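Local coordinates for protein putative retaining b-glycosidase (Saccharophagus degradans, PDB 5A95) that probably hydrolyses beta-1,3-1,4-glucans as a retaining beta-glucanase of glycoside hydrolase family 5, at residues 56-61 with 284-289; 65-70 with 324-329; 230-235 with 257-262. The protein carries 1 engineered substitution. One frame throughout, in Å; residues are numbered along the deposited sequence.

Interaction 1. Residues 56-61 with 284-289; sequences NKFIDD and TYPVIA
Phe-58 lays one face of its ring on Pro-286, and this CH-pi contact joins the N-terminal beta hairpin (strands 52-54 and 57-59) to the seventh strand of the (beta/alpha)8 barrel at its N-terminal end. The evidence for it is direct: Pro-286 CB lies 3.6 Å from the centroid of the Phe-58 ring and 19° off its normal, displaced toward the rim on the CZ side. With its CG set beside the backbone N (chi1 -57°), Phe-58 carries the far end of the ring on to Ile-288. The two side chains cross at about a right angle, and Ile-288 CG1 reaches Phe-58 CZ at 3.6 Å. Phe-68 makes an edge-to-face pair with the same ring, while Val-53 of the hairpin's other strand also touches both Phe-58 and Pro-286. The arrangement is consistent with a hairpin that closes the floor of the barrel by apolar packing.

Toward the turn the chemistry becomes more polar. Asn-56 rests its CB on the peptide of Thr-284, 3.4 Å from Thr-284 C, while its amide group serves other partners: OD1 accepts from Lys-57 NZ at 3.0 Å, and ND2 donates to Ala-282 O. Across the segments, a bent C-H...O contact (123° at H) runs from Pro-286 CA to Asn-56 O, 3.4 Å apart.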
ATOM      1  N   ASN A  56      33.419  14.430  -8.821  1.00  8.39           N
ATOM      2  CA  ASN A  56      32.470  14.726  -9.866  1.00  8.26           C
ATOM      3  C   ASN A  56      32.629  13.854 -11.096  1.00  8.99           C
ATOM      4  O   ASN A  56      32.022  14.132 -12.138  1.00  9.69           O
ATOM      5  CB  ASN A  56      32.475  16.212 -10.244  1.00  8.39           C
ATOM      6  CG  ASN A  56      33.681  16.603 -11.044  1.00  9.92           C
ATOM      7  OD1 ASN A  56      34.745  15.982 -10.949  1.00 11.67           O
ATOM      8  ND2 ASN A  56      33.537  17.644 -11.827  1.00 10.03           N
ATOM      9  N   LYS A  57      33.429  12.795 -11.004  1.00  8.44           N
ATOM     10  CA  LYS A  57      33.709  11.944 -12.163  1.00  8.89           C
ATOM     11  C   LYS A  57      33.307  10.503 -11.932  1.00  8.16           C
ATOM     12  O   LYS A  57      33.316  10.003 -10.810  1.00  8.47           O
ATOM     13  CB  LYS A  57      35.205  11.935 -12.452  1.00 11.85           C
ATOM     14  CG  LYS A  57      35.810  13.281 -12.787  1.00 16.49           C
ATOM     15  CD  LYS A  57      35.174  13.930 -14.001  1.00 20.09           C
ATOM     16  CE  LYS A  57      36.060  15.076 -14.495  1.00 30.08           C
ATOM     17  NZ  LYS A  57      36.533  15.962 -13.391  1.00 34.16           N
ATOM     18  N   PHE A  58      32.993   9.831 -13.023  1.00  8.02           N
ATOM     19  CA  PHE A  58      33.082   8.390 -13.055  1.00  7.95           C
ATOM     20  C   PHE A  58      34.522   8.009 -13.389  1.00  8.31           C
ATOM     21  O   PHE A  58      35.149   8.650 -14.245  1.00  9.17           O
ATOM     22  CB  PHE A  58      32.149   7.791 -14.111  1.00  7.58           C
ATOM     23  CG  PHE A  58      30.710   8.174 -13.931  1.00  7.03           C
ATOM     24  CD1 PHE A  58      30.012   7.758 -12.814  1.00  6.76           C
ATOM     25  CD2 PHE A  58      30.053   8.962 -14.860  1.00  6.73           C
ATOM     26  CE1 PHE A  58      28.687   8.084 -12.633  1.00  7.04           C
ATOM     27  CE2 PHE A  58      28.718   9.320 -14.685  1.00  7.44           C
ATOM     28  CZ  PHE A  58      28.040   8.872 -13.557  1.00  7.38           C
ATOM     29  N   ILE A  59      35.000   6.909 -12.796  1.00  8.29           N
ATOM     30  CA  ILE A  59      36.341   6.371 -13.091  1.00  9.89           C
ATOM     31  C   ILE A  59      36.296   4.868 -13.270  1.00 10.48           C
ATOM     32  O   ILE A  59      35.413   4.192 -12.706  1.00  9.28           O
ATOM     33  CB  ILE A  59      37.372   6.733 -12.017  1.00 11.23           C
ATOM     34  CG1 ILE A  59      36.961   6.234 -10.634  1.00 11.56           C
ATOM     35  CG2 ILE A  59      37.615   8.228 -12.030  1.00 11.87           C
ATOM     36  CD1 ILE A  59      38.087   6.275  -9.630  1.00 12.30           C
ATOM     37  N   ASP A  60      37.241   4.349 -14.056  1.00 11.33           N
ATOM     38  CA  ASP A  60      37.430   2.908 -14.159  1.00 12.40           C
ATOM     39  C   ASP A  60      38.436   2.450 -13.107  1.00 12.59           C
ATOM     40  O   ASP A  60      38.856   3.244 -12.248  1.00 13.13           O
ATOM     41  CB  ASP A  60      37.819   2.500 -15.580  1.00 12.96           C
ATOM     42  CG  ASP A  60      39.208   2.983 -15.991  1.00 14.47           C
ATOM     43  OD1 ASP A  60      40.002   3.374 -15.127  1.00 15.17           O
ATOM     44  OD2 ASP A  60      39.465   2.981 -17.213  1.00 19.58           O
ATOM     45  N   ASP A  61      38.786   1.162 -13.164  1.00 14.31           N
ATOM     46  CA  ASP A  61      39.670   0.544 -12.175  1.00 15.89           C
ATOM     47  C   ASP A  61      41.153   0.885 -12.351  1.00 19.07           C
ATOM     48  O   ASP A  61      41.964   0.477 -11.521  1.00 23.85           O
ATOM     49  CB  ASP A  61      39.434  -0.980 -12.074  1.00 17.03           C
ATOM     50  CG  ASP A  61      39.801  -1.752 -13.331  1.00 18.23           C
ATOM     51  OD1 ASP A  61      40.398  -1.181 -14.263  1.00 18.78           O
ATOM     52  OD2 ASP A  61      39.504  -2.984 -13.342  1.00 17.05           O
ATOM     53  N   THR A 284      30.219  19.233  -9.219  1.00  8.39           N
ATOM     54  CA  THR A 284      30.370  18.593  -7.915  1.00  8.17           C
ATOM     55  C   THR A 284      30.155  17.086  -7.911  1.00  7.63           C
ATOM     56  O   THR A 284      30.802  16.358  -7.154  1.00  8.85           O
ATOM     57  CB  THR A 284      29.451  19.282  -6.880  1.00  8.98           C
ATOM     58  OG1 THR A 284      29.714  20.680  -6.890  1.00 11.08           O
ATOM     59  CG2 THR A 284      29.666  18.730  -5.495  1.00  9.38           C
ATOM     60  N   TYR A 285      29.239  16.624  -8.757  1.00  7.29           N
ATOM     61  CA  TYR A 285      28.824  15.237  -8.827  1.00  7.08           C
ATOM     62  C   TYR A 285      28.845  14.795 -10.281  1.00  6.31           C
ATOM     63  O   TYR A 285      28.691  15.615 -11.169  1.00  8.25           O
ATOM     64  CB  TYR A 285      27.369  15.074  -8.329  1.00  7.40           C
ATOM     65  CG  TYR A 285      27.116  15.710  -6.996  1.00  7.57           C
ATOM     66  CD1 TYR A 285      27.543  15.115  -5.798  1.00  7.60           C
ATOM     67  CD2 TYR A 285      26.470  16.930  -6.903  1.00  8.51           C
ATOM     68  CE1 TYR A 285      27.308  15.725  -4.569  1.00  8.52           C
ATOM     69  CE2 TYR A 285      26.262  17.553  -5.687  1.00  8.42           C
ATOM     70  CZ  TYR A 285      26.654  16.937  -4.520  1.00  8.12           C
ATOM     71  OH  TYR A 285      26.460  17.558  -3.312  1.00 10.72           O
ATOM     72  N   PRO A 286      28.974  13.495 -10.523  1.00  6.63           N
ATOM     73  CA  PRO A 286      28.784  13.022 -11.897  1.00  7.15           C
ATOM     74  C   PRO A 286      27.311  13.146 -12.295  1.00  6.95           C
ATOM     75  O   PRO A 286      26.415  12.912 -11.473  1.00  7.25           O
ATOM     76  CB  PRO A 286      29.198  11.552 -11.853  1.00  7.68           C
ATOM     77  CG  PRO A 286      29.759  11.308 -10.481  1.00  8.87           C
ATOM     78  CD  PRO A 286      29.226  12.393  -9.583  1.00  7.27           C
ATOM     79  N   VAL A 287      27.083  13.494 -13.558  1.00  6.04           N
ATOM     80  CA  VAL A 287      25.739  13.647 -14.102  1.00  5.35           C
ATOM     81  C   VAL A 287      25.597  12.788 -15.343  1.00  5.91           C
ATOM     82  O   VAL A 287      26.508  12.731 -16.187  1.00  7.03           O
ATOM     83  CB  VAL A 287      25.464  15.122 -14.452  1.00  6.26           C
ATOM     84  CG1 VAL A 287      24.173  15.332 -15.232  1.00  7.32           C
ATOM     85  CG2 VAL A 287      25.469  15.935 -13.188  1.00  7.39           C
ATOM     86  N   ILE A 288      24.461  12.102 -15.450  1.00  5.97           N
ATOM     87  CA  ILE A 288      24.125  11.393 -16.658  1.00  6.58           C
ATOM     88  C   ILE A 288      22.820  11.944 -17.217  1.00  6.39           C
ATOM     89  O   ILE A 288      21.773  11.954 -16.541  1.00  5.90           O
ATOM     90  CB  ILE A 288      23.994   9.849 -16.510  1.00  7.06           C
ATOM     91  CG1 ILE A 288      25.112   9.245 -15.673  1.00  7.92           C
ATOM     92  CG2 ILE A 288      23.902   9.187 -17.882  1.00  7.36           C
ATOM     93  CD1 ILE A 288      24.977   7.748 -15.424  1.00  7.50           C
ATOM     94  N   ALA A 289      22.896  12.450 -18.449  1.00  5.90           N
ATOM     95  CA  ALA A 289      21.707  12.869 -19.166  1.00  6.03           C
ATOM     96  C   ALA A 289      21.068  11.616 -19.752  1.00  5.86           C
ATOM     97  O   ALA A 289      21.358  11.238 -20.894  1.00  6.07           O
ATOM     98  CB  ALA A 289      22.085  13.896 -20.218  1.00  6.50           C
TER

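Interaction 2. Residues 65-70 with 324-329; sequences TFTFRG and GVSYTV
The touching parts of 65-70 and 324-329 run parallel, 7° apart end to end, and pair Arg-69 with Tyr-327 and Gly-70 with Thr-328. Three backbone bonds stitch them: Tyr-327 N to Phe-68 O (2.9 Å), Gly-70 N to Tyr-327 O (3.0 Å) and Val-329 N to Gly-70 O (3.0 Å). These are the first and eighth strands of the (beta/alpha)8 barrel, so the pairing is the seam that closes the ring of strands.

At the start of the seam a side chain takes over. Regular register would offer Val-325 O to Phe-68 N, but Ser-326 OG accepts there instead, at 2.9 Å from Phe-68 N and with a bent N-H...O angle of 136°. Ser-326 points its CB toward the other strand, which places CB 3.8 Å from Phe-68 CB and leaves the hydroxyl beside Thr-67 CG2, 3.6 Å from OG.

On the outer face, Tyr-327 has its CG between the backbone N and the carbonyl carbon (chi1 57°), a setting that turns the ring over the neighbouring strand. Arg-69 CA lies over one ring face, and the aliphatic chain crosses the phenol end, with CD 3.9 Å from Tyr-327 OH; the guanidinium leads away. Helix 350-363 packs on both residues, through Ala-362 on Arg-69 and through Val-358 and Met-359 on Tyr-327. The other face carries Thr-328, whose CG2 lies 4.0 Å from Gly-70 C and whose OG1 is bonded to Thr-290 O.

Closure thus rests mainly on buried main-chain polar atoms that satisfy one another, with one serine hydroxyl standing in for a carbonyl where the strand pairing begins.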
ATOM      1  N   THR A  65      39.201   8.659 -16.015  1.00 11.68           N
ATOM      2  CA  THR A  65      37.872   9.198 -16.148  1.00 11.17           C
ATOM      3  C   THR A  65      37.102   8.469 -17.232  1.00 11.46           C
ATOM      4  O   THR A  65      37.614   8.231 -18.337  1.00 13.84           O
ATOM      5  CB  THR A  65      37.927  10.704 -16.428  1.00 12.22           C
ATOM      6  OG1 THR A  65      38.559  11.347 -15.311  1.00 14.80           O
ATOM      7  CG2 THR A  65      36.520  11.268 -16.655  1.00 12.44           C
ATOM      8  N   PHE A  66      35.872   8.086 -16.889  1.00 11.25           N
ATOM      9  CA  PHE A  66      34.996   7.338 -17.757  1.00 10.64           C
ATOM     10  C   PHE A  66      33.759   8.181 -18.032  1.00 10.00           C
ATOM     11  O   PHE A  66      33.250   8.849 -17.147  1.00  9.35           O
ATOM     12  CB  PHE A  66      34.596   6.024 -17.077  1.00 10.36           C
ATOM     13  CG  PHE A  66      33.722   5.158 -17.917  1.00 11.53           C
ATOM     14  CD1 PHE A  66      34.257   4.272 -18.856  1.00 13.95           C
ATOM     15  CD2 PHE A  66      32.343   5.243 -17.792  1.00 12.59           C
ATOM     16  CE1 PHE A  66      33.412   3.495 -19.634  1.00 14.29           C
ATOM     17  CE2 PHE A  66      31.515   4.471 -18.571  1.00 15.16           C
ATOM     18  CZ  PHE A  66      32.040   3.619 -19.502  1.00 14.72           C
ATOM     19  N   THR A  67      33.264   8.123 -19.256  1.00  9.08           N
ATOM     20  CA  THR A  67      32.014   8.798 -19.638  1.00  9.13           C
ATOM     21  C   THR A  67      31.067   7.778 -20.226  1.00  9.21           C
ATOM     22  O   THR A  67      31.413   7.105 -21.181  1.00 11.10           O
ATOM     23  CB  THR A  67      32.323   9.911 -20.689  1.00 12.42           C
ATOM     24  OG1 THR A  67      33.358  10.771 -20.164  1.00 16.04           O
ATOM     25  CG2 THR A  67      31.113  10.721 -21.000  1.00 14.66           C
ATOM     26  N   PHE A  68      29.872   7.640 -19.650  1.00  8.74           N
ATOM     27  CA  PHE A  68      28.840   6.803 -20.286  1.00  8.38           C
ATOM     28  C   PHE A  68      28.346   7.561 -21.533  1.00  8.27           C
ATOM     29  O   PHE A  68      27.992   8.744 -21.445  1.00  9.34           O
ATOM     30  CB  PHE A  68      27.647   6.535 -19.353  1.00  8.67           C
ATOM     31  CG  PHE A  68      27.982   5.786 -18.088  1.00  9.17           C
ATOM     32  CD1 PHE A  68      27.980   4.407 -18.067  1.00 10.05           C
ATOM     33  CD2 PHE A  68      28.319   6.452 -16.924  1.00  9.49           C
ATOM     34  CE1 PHE A  68      28.293   3.703 -16.936  1.00  9.88           C
ATOM     35  CE2 PHE A  68      28.604   5.745 -15.766  1.00  9.48           C
ATOM     36  CZ  PHE A  68      28.622   4.377 -15.776  1.00  9.26           C
ATOM     37  N   ARG A  69      28.351   6.885 -22.674  1.00  8.41           N
ATOM     38  CA  ARG A  69      27.925   7.446 -23.943  1.00  8.94           C
ATOM     39  C   ARG A  69      27.172   6.340 -24.652  1.00  7.74           C
ATOM     40  O   ARG A  69      27.741   5.316 -25.049  1.00  9.58           O
ATOM     41  CB  ARG A  69      29.118   7.879 -24.824  1.00 11.25           C
ATOM     42  CG  ARG A  69      30.010   8.971 -24.247  1.00 14.90           C
ATOM     43  CD  ARG A  69      31.157   9.340 -25.208  1.00 18.52           C
ATOM     44  NE  ARG A  69      31.937   8.143 -25.531  1.00 21.04           N
ATOM     45  CZ  ARG A  69      33.032   7.733 -24.914  1.00 23.25           C
ATOM     46  NH1 ARG A  69      33.574   8.446 -23.924  1.00 34.76           N
ATOM     47  NH2 ARG A  69      33.580   6.587 -25.289  1.00 26.16           N
ATOM     48  N   GLY A  70      25.875   6.528 -24.843  1.00  7.57           N
ATOM     49  CA  GLY A  70      25.101   5.490 -25.511  1.00  8.33           C
ATOM     50  C   GLY A  70      23.664   5.850 -25.746  1.00  7.59           C
ATOM     51  O   GLY A  70      23.332   7.014 -25.991  1.00  7.72           O
ATOM     52  N   GLY A 324      31.736  17.612 -19.289  1.00 12.72           N
ATOM     53  CA  GLY A 324      32.068  16.210 -19.102  1.00 12.73           C
ATOM     54  C   GLY A 324      30.911  15.302 -18.741  1.00 10.90           C
ATOM     55  O   GLY A 324      31.130  14.247 -18.151  1.00 13.14           O
ATOM     56  N   VAL A 325      29.697  15.691 -19.137  1.00  9.45           N
ATOM     57  CA  VAL A 325      28.450  15.010 -18.798  1.00  8.58           C
ATOM     58  C   VAL A 325      28.283  13.743 -19.640  1.00  6.91           C
ATOM     59  O   VAL A 325      28.529  13.742 -20.838  1.00  8.24           O
ATOM     60  CB  VAL A 325      27.281  16.004 -18.962  1.00  9.54           C
ATOM     61  CG1 VAL A 325      25.934  15.306 -18.946  1.00  8.83           C
ATOM     62  CG2 VAL A 325      27.335  17.044 -17.831  1.00 11.31           C
ATOM     63  N   SER A 326      27.866  12.660 -18.979  1.00  7.16           N
ATOM     64  CA  SER A 326      27.529  11.401 -19.637  1.00  6.77           C
ATOM     65  C   SER A 326      26.109  11.453 -20.197  1.00  6.89           C
ATOM     66  O   SER A 326      25.310  12.308 -19.799  1.00  7.09           O
ATOM     67  CB  SER A 326      27.638  10.286 -18.617  1.00  7.02           C
ATOM     68  OG  SER A 326      28.975  10.041 -18.214  1.00  7.50           O
ATOM     69  N   TYR A 327      25.783  10.563 -21.122  1.00  6.49           N
ATOM     70  CA  TYR A 327      24.469  10.621 -21.751  1.00  6.74           C
ATOM     71  C   TYR A 327      24.046   9.315 -22.402  1.00  7.49           C
ATOM     72  O   TYR A 327      24.852   8.550 -22.890  1.00  7.61           O
ATOM     73  CB  TYR A 327      24.396  11.749 -22.795  1.00  7.78           C
ATOM     74  CG  TYR A 327      25.427  11.660 -23.879  1.00  8.64           C
ATOM     75  CD1 TYR A 327      25.194  10.928 -25.031  1.00 10.24           C
ATOM     76  CD2 TYR A 327      26.654  12.271 -23.740  1.00  8.48           C
ATOM     77  CE1 TYR A 327      26.146  10.850 -26.037  1.00 12.17           C
ATOM     78  CE2 TYR A 327      27.610  12.202 -24.734  1.00 10.67           C
ATOM     79  CZ  TYR A 327      27.360  11.478 -25.877  1.00 12.47           C
ATOM     80  OH  TYR A 327      28.317  11.376 -26.884  1.00 17.82           O
ATOM     81  N   THR A 328      22.724   9.117 -22.432  1.00  6.46           N
ATOM     82  CA  THR A 328      22.101   8.069 -23.211  1.00  6.45           C
ATOM     83  C   THR A 328      20.904   8.645 -23.966  1.00  6.67           C
ATOM     84  O   THR A 328      19.897   9.038 -23.374  1.00  7.00           O
ATOM     85  CB  THR A 328      21.668   6.860 -22.377  1.00  6.01           C
ATOM     86  OG1 THR A 328      20.854   7.240 -21.275  1.00  6.65           O
ATOM     87  CG2 THR A 328      22.862   6.096 -21.853  1.00  7.34           C
ATOM     88  N   VAL A 329      21.000   8.685 -25.299  1.00  6.38           N
ATOM     89  CA  VAL A 329      19.998   9.298 -26.139  1.00  6.62           C
ATOM     90  C   VAL A 329      18.704   8.461 -26.084  1.00  7.53           C
ATOM     91  O   VAL A 329      18.746   7.223 -26.009  1.00  7.81           O
ATOM     92  CB  VAL A 329      20.493   9.354 -27.598  1.00  7.55           C
ATOM     93  CG1 VAL A 329      19.487  10.014 -28.530  1.00  8.53           C
ATOM     94  CG2 VAL A 329      21.816  10.102 -27.679  1.00  8.53           C
TER

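Interaction 3. Residues 230-235 with 257-262; sequences FNWAYD and PQKAKP
Bends at chi2 (-57°) and chi3 (-68°) fold the Lys-259 side chain so that its base, CB and CG, lies against the Tyr-234 ring and its amine arrives at Asn-231. A chi1 of -168° swings the Asn-231 CG away from the backbone N, and the amide meets the amine from the opposite direction. The contact joins two loops on the active-site side of the (beta/alpha)8 barrel, those following its fifth and sixth strands. In the first loop Asn-231, Trp-232 and Ala-233 all have positive phi and psi, which makes a left-handed helical turn; Phe-230 O receives both Tyr-234 N (3.0 Å) and Asp-235 N, from opposite faces of its carbonyl plane.

The Lys-259 and Tyr-234 side chains run antiparallel alongside one another. Lys-259 CB sits over the face of the phenol, 3.7 Å from the centroid of the Tyr-234 ring, a CH-pi contact displaced toward the rim. Ala-260 adds a smaller touch, its CB 3.7 Å from Tyr-234 OH. Trp-274 and Lys-277 of helix 267-279 also pack on this tyrosine.

Lys-259 NZ donates to Asn-231 OD1 at 2.9 Å, coming from above the amide carbonyl plane, 57° out of it; a second, weak bond runs to Asn-231 O. Holding both oxygens of one residue should limit how freely the amine moves. Trp-232 crosses the lysine at about a right angle, with CE3 3.9 Å from Lys-259 NZ. Its indole NE1 is bonded to Gln-153 OE1, and its side chain comes within about 4 Å of a bound beta-D-glucopyranose, so the lysine bonds to the residue next to a tryptophan near the bound sugar.

A water completes the link: it accepts from Asn-231 ND2 at 3.0 Å and donates to Lys-259 O at 2.8 Å.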
ATOM      1  N   PHE A 230      12.740  17.061  -9.868  1.00  5.72           N
ATOM      2  CA  PHE A 230      11.382  17.308 -10.359  1.00  5.54           C
ATOM      3  C   PHE A 230      11.369  17.873 -11.771  1.00  5.68           C
ATOM      4  O   PHE A 230      12.400  17.993 -12.456  1.00  6.19           O
ATOM      5  CB  PHE A 230      10.622  18.220  -9.373  1.00  6.34           C
ATOM      6  CG  PHE A 230      10.553  17.693  -7.950  1.00  5.96           C
ATOM      7  CD1 PHE A 230      10.386  16.354  -7.683  1.00  8.25           C
ATOM      8  CD2 PHE A 230      10.603  18.570  -6.883  1.00  7.18           C
ATOM      9  CE1 PHE A 230      10.283  15.878  -6.382  1.00  7.10           C
ATOM     10  CE2 PHE A 230      10.502  18.104  -5.593  1.00  7.98           C
ATOM     11  CZ  PHE A 230      10.351  16.779  -5.351  1.00  6.75           C
ATOM     12  N   ASN A 231      10.149  18.156 -12.251  1.00  5.61           N
ATOM     13  CA  ASN A 231       9.924  18.596 -13.621  1.00  6.04           C
ATOM     14  C   ASN A 231      10.452  17.570 -14.617  1.00  5.51           C
ATOM     15  O   ASN A 231      11.099  17.910 -15.601  1.00  6.79           O
ATOM     16  CB  ASN A 231      10.546  19.987 -13.870  1.00  7.39           C
ATOM     17  CG  ASN A 231      10.087  20.617 -15.177  1.00  8.38           C
ATOM     18  OD1 ASN A 231       9.116  20.181 -15.795  1.00  9.64           O
ATOM     19  ND2 ASN A 231      10.848  21.590 -15.655  1.00 10.45           N
ATOM     20  N   TRP A 232      10.094  16.315 -14.385  1.00  5.61           N
ATOM     21  CA  TRP A 232      10.494  15.199 -15.232  1.00  5.82           C
ATOM     22  C   TRP A 232      12.023  15.066 -15.308  1.00  5.80           C
ATOM     23  O   TRP A 232      12.622  15.047 -16.394  1.00  5.99           O
ATOM     24  CB  TRP A 232       9.890  15.288 -16.632  1.00  5.69           C
ATOM     25  CG  TRP A 232       8.393  15.110 -16.731  1.00  6.36           C
ATOM     26  CD1 TRP A 232       7.764  13.962 -17.119  1.00  6.54           C
ATOM     27  CD2 TRP A 232       7.374  16.080 -16.517  1.00  5.88           C
ATOM     28  NE1 TRP A 232       6.400  14.156 -17.162  1.00  6.58           N
ATOM     29  CE2 TRP A 232       6.130  15.448 -16.813  1.00  6.05           C
ATOM     30  CE3 TRP A 232       7.375  17.422 -16.159  1.00  6.37           C
ATOM     31  CZ2 TRP A 232       4.907  16.102 -16.688  1.00  7.26           C
ATOM     32  CZ3 TRP A 232       6.151  18.065 -16.032  1.00  7.15           C
ATOM     33  CH2 TRP A 232       4.938  17.411 -16.301  1.00  7.55           C
ATOM     34  N   ALA A 233      12.654  14.970 -14.138  1.00  5.60           N
ATOM     35  CA  ALA A 233      14.100  14.794 -14.036  1.00  5.95           C
ATOM     36  C   ALA A 233      14.836  15.926 -14.728  1.00  5.56           C
ATOM     37  O   ALA A 233      15.828  15.716 -15.390  1.00  7.39           O
ATOM     38  CB  ALA A 233      14.541  13.428 -14.603  1.00  6.38           C
ATOM     39  N   TYR A 234      14.404  17.146 -14.495  1.00  6.40           N
ATOM     40  CA  TYR A 234      15.035  18.308 -15.083  1.00  6.79           C
ATOM     41  C   TYR A 234      15.681  19.248 -14.074  1.00  7.60           C
ATOM     42  O   TYR A 234      16.733  19.817 -14.352  1.00  8.66           O
ATOM     43  CB  TYR A 234      14.063  19.051 -16.024  1.00  6.82           C
ATOM     44  CG  TYR A 234      14.765  20.107 -16.811  1.00  7.04           C
ATOM     45  CD1 TYR A 234      15.632  19.776 -17.852  1.00  7.93           C
ATOM     46  CD2 TYR A 234      14.591  21.443 -16.508  1.00  8.46           C
ATOM     47  CE1 TYR A 234      16.324  20.750 -18.523  1.00  8.25           C
ATOM     48  CE2 TYR A 234      15.271  22.435 -17.216  1.00  8.91           C
ATOM     49  CZ  TYR A 234      16.156  22.063 -18.224  1.00  7.86           C
ATOM     50  OH  TYR A 234      16.891  23.016 -18.919  1.00 11.17           O
ATOM     51  N   ASP A 235      15.095  19.402 -12.896  1.00  6.42           N
ATOM     52  CA  ASP A 235      15.569  20.402 -11.933  1.00  6.71           C
ATOM     53  C   ASP A 235      16.385  19.765 -10.807  1.00  6.68           C
ATOM     54  O   ASP A 235      15.827  19.160  -9.884  1.00  7.14           O
ATOM     55  CB  ASP A 235      14.382  21.196 -11.358  1.00  7.34           C
ATOM     56  CG  ASP A 235      14.824  22.325 -10.425  1.00  7.73           C
ATOM     57  OD1 ASP A 235      16.031  22.634 -10.378  1.00  7.62           O
ATOM     58  OD2 ASP A 235      13.938  22.913  -9.771  1.00 10.08           O
ATOM     59  N   PRO A 257      14.851  19.419 -25.780  1.00  6.97           N
ATOM     60  CA  PRO A 257      15.088  20.749 -26.321  1.00  7.03           C
ATOM     61  C   PRO A 257      14.197  21.877 -25.836  1.00  7.06           C
ATOM     62  O   PRO A 257      14.640  23.026 -25.753  1.00  8.10           O
ATOM     63  CB  PRO A 257      14.912  20.570 -27.855  1.00  8.04           C
ATOM     64  CG  PRO A 257      14.212  19.262 -28.032  1.00  8.37           C
ATOM     65  CD  PRO A 257      14.697  18.424 -26.862  1.00  7.41           C
ATOM     66  N   GLN A 258      12.940  21.551 -25.502  1.00  7.36           N
ATOM     67  CA  GLN A 258      11.963  22.575 -25.112  1.00  7.88           C
ATOM     68  C   GLN A 258      11.809  22.694 -23.597  1.00  7.92           C
ATOM     69  O   GLN A 258      10.990  23.470 -23.139  1.00 10.18           O
ATOM     70  CB  GLN A 258      10.614  22.346 -25.781  1.00  8.78           C
ATOM     71  CG  GLN A 258      10.708  22.359 -27.301  1.00 10.07           C
ATOM     72  CD  GLN A 258       9.423  21.937 -27.946  1.00 10.36           C
ATOM     73  OE1 GLN A 258       9.034  20.766 -27.885  1.00 10.72           O
ATOM     74  NE2 GLN A 258       8.751  22.881 -28.580  1.00 12.44           N
ATOM     75  N   LYS A 259      12.644  21.998 -22.816  1.00  7.77           N
ATOM     76  CA  LYS A 259      12.621  22.209 -21.376  1.00  7.83           C
ATOM     77  C   LYS A 259      13.058  23.627 -20.993  1.00  8.36           C
ATOM     78  O   LYS A 259      12.399  24.295 -20.205  1.00 11.41           O
ATOM     79  CB  LYS A 259      13.477  21.185 -20.640  1.00  8.24           C
ATOM     80  CG  LYS A 259      12.990  19.746 -20.779  1.00  7.89           C
ATOM     81  CD  LYS A 259      11.548  19.489 -20.313  1.00  8.40           C
ATOM     82  CE  LYS A 259      11.350  19.628 -18.826  1.00  9.85           C
ATOM     83  NZ  LYS A 259       9.993  19.185 -18.400  1.00 13.05           N
ATOM     84  N   ALA A 260      14.180  24.059 -21.544  1.00  9.22           N
ATOM     85  CA  ALA A 260      14.602  25.454 -21.403  1.00  8.82           C
ATOM     86  C   ALA A 260      13.908  26.276 -22.475  1.00  8.65           C
ATOM     87  O   ALA A 260      13.857  25.862 -23.624  1.00  9.76           O
ATOM     88  CB  ALA A 260      16.108  25.568 -21.542  1.00  8.57           C
ATOM     89  N   LYS A 261      13.450  27.469 -22.110  1.00  9.11           N
ATOM     90  CA  LYS A 261      12.653  28.306 -22.989  1.00  9.76           C
ATOM     91  C   LYS A 261      13.223  29.728 -23.029  1.00 10.39           C
ATOM     92  O   LYS A 261      12.581  30.686 -22.592  1.00 11.82           O
ATOM     93  CB  LYS A 261      11.173  28.302 -22.565  1.00 10.68           C
ATOM     94  CG  LYS A 261      10.569  26.913 -22.594  1.00 13.95           C
ATOM     95  CD  LYS A 261       9.123  26.862 -22.136  1.00 17.55           C
ATOM     96  CE  LYS A 261       8.569  25.445 -22.169  1.00 20.26           C
ATOM     97  NZ  LYS A 261       9.272  24.551 -21.211  1.00 24.06           N
ATOM     98  N   PRO A 262      14.432  29.873 -23.599  1.00 10.02           N
ATOM     99  CA  PRO A 262      14.950  31.241 -23.753  1.00  9.52           C
ATOM    100  C   PRO A 262      14.116  32.038 -24.739  1.00 11.50           C
ATOM    101  O   PRO A 262      13.623  31.497 -25.722  1.00 12.79           O
ATOM    102  CB  PRO A 262      16.341  31.030 -24.331  1.00 10.50           C
ATOM    103  CG  PRO A 262      16.247  29.707 -25.045  1.00  9.94           C
ATOM    104  CD  PRO A 262      15.306  28.873 -24.236  1.00  9.53           C
TER
HETATM  105  O   HOH W   1      10.951  23.411 -18.005  1.00 16.41           O

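Overall arrangement
Interactions 1 and 2 belong to one sheet, and their centres lie 9 Å apart. Strands 57-59 and 65-72 are neighbours in it, as are 287-289 and 326-329: Phe-66 N meets Phe-58 O at 2.8 Å, and Ala-289 N meets Ser-326 O at 2.8 Å, both probable hydrogen bonds. Interaction 2 is buried and built on main-chain bonds; interaction 1, partly buried, depends on apolar packing against the barrel's end. Interaction 3 stands apart, about 21 Å and 19 Å centre to centre from the other two, nested along the chain inside the loops they close. Also partly buried, it joins two loops through a lysine that bonds an amide and packs on a tyrosine face, with one bridging water, near bound sugar.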